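Local coordinates for protein amidase (Bacillus anthracis, PDB 5EWQ) that probably hydrolyses amides of monocarboxylic acids to the carboxylate and ammonia, as a member of the amidase signature family, at residues Ala330-Ile335 and Val449-Glu454; Tyr499-Glu502 and Lys506-Lys509. One frame throughout, in Å; residues are numbered along the deposited sequence.

Interaction 1. Residues Ala330-Ile335 and Val449-Glu454; sequences AVAEKI and VMINNE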
# COMPACT_ATOMS: atom_id res chain seq x y z
N ALA A 330 5.27 21.51 15.42
CA ALA A 330 4.55 22.40 14.52
C ALA A 330 3.54 21.65 13.66
O ALA A 330 2.45 22.14 13.38
CB ALA A 330 5.53 23.16 13.64
N VAL A 331 3.91 20.44 13.25
CA VAL A 331 3.04 19.61 12.41
C VAL A 331 1.85 19.09 13.21
O VAL A 331 0.71 19.14 12.74
CB VAL A 331 3.81 18.42 11.81
CG1 VAL A 331 2.89 17.60 10.91
CG2 VAL A 331 5.02 18.92 11.03
N ALA A 332 2.12 18.60 14.42
CA ALA A 332 1.08 18.06 15.28
C ALA A 332 0.07 19.13 15.68
O ALA A 332 -1.12 18.86 15.79
CB ALA A 332 1.70 17.43 16.52
N GLU A 333 0.56 20.35 15.88
CA GLU A 333 -0.29 21.47 16.26
C GLU A 333 -1.23 21.85 15.12
O GLU A 333 -2.38 22.23 15.35
CB GLU A 333 0.55 22.67 16.68
N LYS A 334 -0.73 21.75 13.89
CA LYS A 334 -1.53 22.10 12.72
C LYS A 334 -2.61 21.06 12.47
O LYS A 334 -3.67 21.37 11.91
CB LYS A 334 -0.63 22.24 11.48
CG LYS A 334 -1.34 22.81 10.26
CD LYS A 334 -0.41 22.93 9.07
CE LYS A 334 -1.12 23.53 7.87
NZ LYS A 334 -2.32 22.73 7.47
N ILE A 335 -2.35 19.82 12.88
CA ILE A 335 -3.33 18.75 12.76
C ILE A 335 -4.57 19.07 13.58
O ILE A 335 -5.70 18.94 13.10
CB ILE A 335 -2.75 17.39 13.21
CG1 ILE A 335 -1.62 16.96 12.27
CG2 ILE A 335 -3.83 16.33 13.24
CD1 ILE A 335 -1.02 15.61 12.62
N VAL A 449 -7.40 9.55 15.40
CA VAL A 449 -6.29 9.98 14.56
C VAL A 449 -4.95 9.81 15.28
O VAL A 449 -4.85 10.01 16.49
CB VAL A 449 -6.46 11.46 14.11
CG1 VAL A 449 -6.39 12.40 15.30
CG2 VAL A 449 -5.42 11.83 13.06
N MSE A 450 -3.93 9.40 14.53
CA MSE A 450 -2.60 9.18 15.09
C MSE A 450 -1.53 9.83 14.22
O MSE A 450 -1.79 10.22 13.08
CB MSE A 450 -2.32 7.69 15.23
CG MSE A 450 -1.72 7.07 13.98
SE MSE A 450 -1.58 5.13 14.06
CE MSE A 450 -3.43 4.70 13.62
N ILE A 451 -0.33 9.96 14.77
CA ILE A 451 0.82 10.43 14.00
C ILE A 451 1.64 9.24 13.51
O ILE A 451 2.12 8.44 14.31
CB ILE A 451 1.71 11.37 14.82
CG1 ILE A 451 0.94 12.64 15.21
CG2 ILE A 451 2.96 11.73 14.04
CD1 ILE A 451 1.78 13.65 15.95
N ASN A 452 1.79 9.14 12.19
CA ASN A 452 2.50 8.03 11.56
C ASN A 452 1.92 6.67 11.96
O ASN A 452 0.72 6.46 11.88
CB ASN A 452 3.99 8.09 11.88
CG ASN A 452 4.66 9.34 11.35
OD1 ASN A 452 4.19 9.94 10.38
ND2 ASN A 452 5.75 9.75 11.98
N ASN A 453 2.79 5.76 12.40
CA ASN A 453 2.36 4.41 12.74
C ASN A 453 2.56 4.06 14.21
O ASN A 453 2.95 2.94 14.54
CB ASN A 453 3.09 3.39 11.86
CG ASN A 453 4.59 3.40 12.09
OD1 ASN A 453 5.17 4.43 12.42
ND2 ASN A 453 5.21 2.24 11.92
N GLU A 454 2.28 5.01 15.09
CA GLU A 454 2.51 4.82 16.52
C GLU A 454 1.49 3.88 17.17
O GLU A 454 1.81 3.18 18.13
CB GLU A 454 2.51 6.17 17.24
CG GLU A 454 3.64 7.09 16.81
CD GLU A 454 3.55 8.46 17.46
OE1 GLU A 454 2.60 8.70 18.24
OE2 GLU A 454 4.42 9.31 17.17

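Interaction 2. Residues Tyr499-Glu502 and Lys506-Lys509; sequences YAYE and KNRK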
# COMPACT_ATOMS: atom_id res chain seq x y z
N TYR A 499 -11.37 12.71 3.62
CA TYR A 499 -11.48 13.67 2.53
C TYR A 499 -11.66 15.09 3.06
O TYR A 499 -11.11 16.04 2.51
CB TYR A 499 -12.65 13.31 1.62
CG TYR A 499 -12.83 14.24 0.44
CD1 TYR A 499 -12.07 14.08 -0.71
CD2 TYR A 499 -13.76 15.27 0.47
CE1 TYR A 499 -12.23 14.93 -1.79
CE2 TYR A 499 -13.93 16.12 -0.60
CZ TYR A 499 -13.16 15.95 -1.73
OH TYR A 499 -13.32 16.79 -2.81
N ALA A 500 -12.43 15.22 4.14
CA ALA A 500 -12.70 16.52 4.74
C ALA A 500 -11.44 17.10 5.39
O ALA A 500 -11.19 18.30 5.32
CB ALA A 500 -13.82 16.42 5.75
N TYR A 501 -10.65 16.23 6.03
CA TYR A 501 -9.40 16.66 6.64
C TYR A 501 -8.36 17.00 5.58
O TYR A 501 -7.55 17.90 5.76
CB TYR A 501 -8.86 15.57 7.57
CG TYR A 501 -7.43 15.81 8.00
CD1 TYR A 501 -7.11 16.80 8.93
CD2 TYR A 501 -6.39 15.05 7.48
CE1 TYR A 501 -5.81 17.02 9.32
CE2 TYR A 501 -5.08 15.27 7.86
CZ TYR A 501 -4.79 16.26 8.78
OH TYR A 501 -3.49 16.48 9.17
N GLU A 502 -8.40 16.27 4.47
CA GLU A 502 -7.46 16.48 3.38
C GLU A 502 -7.65 17.84 2.71
O GLU A 502 -6.70 18.58 2.49
CB GLU A 502 -7.59 15.37 2.34
CG GLU A 502 -6.66 15.52 1.15
CD GLU A 502 -7.00 14.56 0.02
OE1 GLU A 502 -8.20 14.44 -0.32
OE2 GLU A 502 -6.07 13.93 -0.52
N LYS A 506 -4.69 20.52 3.06
CA LYS A 506 -3.83 20.46 1.88
C LYS A 506 -2.35 20.53 2.25
O LYS A 506 -1.66 21.49 1.91
CB LYS A 506 -4.17 21.59 0.90
CG LYS A 506 -5.55 21.48 0.28
CD LYS A 506 -5.80 22.64 -0.68
CE LYS A 506 -7.17 22.52 -1.34
NZ LYS A 506 -7.43 23.66 -2.27
N ASN A 507 -1.86 19.50 2.93
CA ASN A 507 -0.48 19.47 3.40
C ASN A 507 0.48 18.88 2.37
O ASN A 507 1.67 19.19 2.37
CB ASN A 507 -0.37 18.68 4.70
CG ASN A 507 -1.22 19.26 5.81
OD1 ASN A 507 -0.86 20.26 6.43
ND2 ASN A 507 -2.36 18.63 6.07
N ARG A 508 -0.04 18.04 1.48
CA ARG A 508 0.80 17.31 0.54
C ARG A 508 1.41 18.22 -0.52
O ARG A 508 0.70 18.93 -1.23
CB ARG A 508 0.01 16.19 -0.14
CG ARG A 508 0.89 15.12 -0.75
CD ARG A 508 0.13 14.24 -1.72
NE ARG A 508 0.31 14.69 -3.10
CZ ARG A 508 1.29 14.28 -3.90
NH1 ARG A 508 2.18 13.40 -3.45
NH2 ARG A 508 1.39 14.74 -5.14
N LYS A 509 2.73 18.20 -0.61
CA LYS A 509 3.45 18.89 -1.67
C LYS A 509 4.20 17.88 -2.54
O LYS A 509 4.81 16.95 -2.02
CB LYS A 509 4.44 19.91 -1.10
CG LYS A 509 3.79 21.09 -0.39
CD LYS A 509 4.85 22.08 0.07
CE LYS A 509 4.23 23.29 0.75
NZ LYS A 509 5.27 24.27 1.18

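Interaction 1. Residues Ala330-Ile335 and Val449-Glu454
Ala-332 meets Ile-451 where helix 329-341 lies over one face of the large mixed sheet. CB of Ala-332 sits 3.8 Å from CD1 of Ile-451, methyl against methyl. The CA atoms of these two residues are 7.7 Å apart, a spacing that suits a small side chain on the helix and a long, branched one on the strand. Ile-451 reaches across because its CG1 arm lies opposite its own carbonyl carbon (chi1 -64°) and continues extended to CD1, while CG2, anti to the backbone N, does not carry the contact.

Next along the helix, Lys-334 leaves from another side, where its ammonium forms a salt bridge with Asp-338. One turn on from Ala-332, Ile-335 points its CB toward the strand and comes in beside the same arm of Ile-451. CD1 of Ile-335 approaches CG1 of Ile-451 at 4.4 Å, so the two helix residues meet successive carbons of one isoleucine branch, with Ala-332 at the end and Ile-335 lower down. The CG2 branch of Ile-335 is turned toward Val-449, whose CG2 lies 4.8 Å from it, a looser approach. Selenomethionine Met-450, alternating with its neighbours along the strand, sends its side chain to the other face of the sheet.

Phe-319 touches Ala-332, Ile-335 and Ile-451 alike and fills in the same apolar layer. Strand 447-451 lies between 314-317, which is parallel to it, and 479-485, which is antiparallel; backbone hydrogen bonds run from Val-449 to Gly-316 and from Met-450 to Val-483. Helix and strand therefore touch through aliphatic carbon alone. Such a contact is consistent with holding mainly by burial of apolar surface, and it leaves the strand's backbone polar groups to be satisfied within the sheet.

Interaction 2. Residues Tyr499-Glu502 and Lys506-Lys509
Tyr-501 carries its hydroxyl across the amide of Asn-507, the two side chains crossing at about a right angle with ring and amide planes 34° apart. CG anti to the backbone N (chi1 167°) sends the long ring toward the loop. At 3.9 Å from OH of Tyr-501 to ND2 of Asn-507 this is packing only. The amide's polar partners lie outside: ND2 donates a hydrogen bond to O of Pro-470, and OD1 has Lys-334. Asparagine suits this buried spot because one small group can serve both.

N of Lys-506 donates to O of Glu-502 at 2.9 Å, with an N-H...O angle of 152°. The bond keeps i-to-i+4 spacing just past the helix end, although Lys-506 has a left-handed backbone conformation. The same carbonyl also takes a bond from OG of Ser-505. The extended chain of Lys-506 leads its ammonium outward. The side chain of Glu-502 turns away, and its OE2 accepts the backbone N of Val-270.

Helix 491-503 thus gives way to the loop beside strand 466-473. Tyrosine's broad ring suits this buried place, touching Val-469 and Ala-471 of that strand, Ile-335, Asp-338 and Leu-339 of helix 329-341, and, edge-to-face, Phe-484 of strand 479-485.

The centres of the two interactions lie about 13 Å apart on the same side of the chain's centre, and interaction 1 closes before interaction 2 opens. Helix 329-341 joins them. While Ile-335 faces strand 447-451, its CG1 also packs 3.7 Å from OH of Tyr-501, and NZ of Lys-334 is 3.1 Å from OD1 of Asn-507, a probable hydrogen bond. Helices 329-341 and 491-503 therefore share a seam over the mixed sheet. Helix 329-341 connects the parallel neighbouring strands 314-317 and 345-347, a beta-alpha-beta unit. The C-terminal helix and its loop are thus fitted to an earlier part of the amidase fold by both apolar and polar contacts.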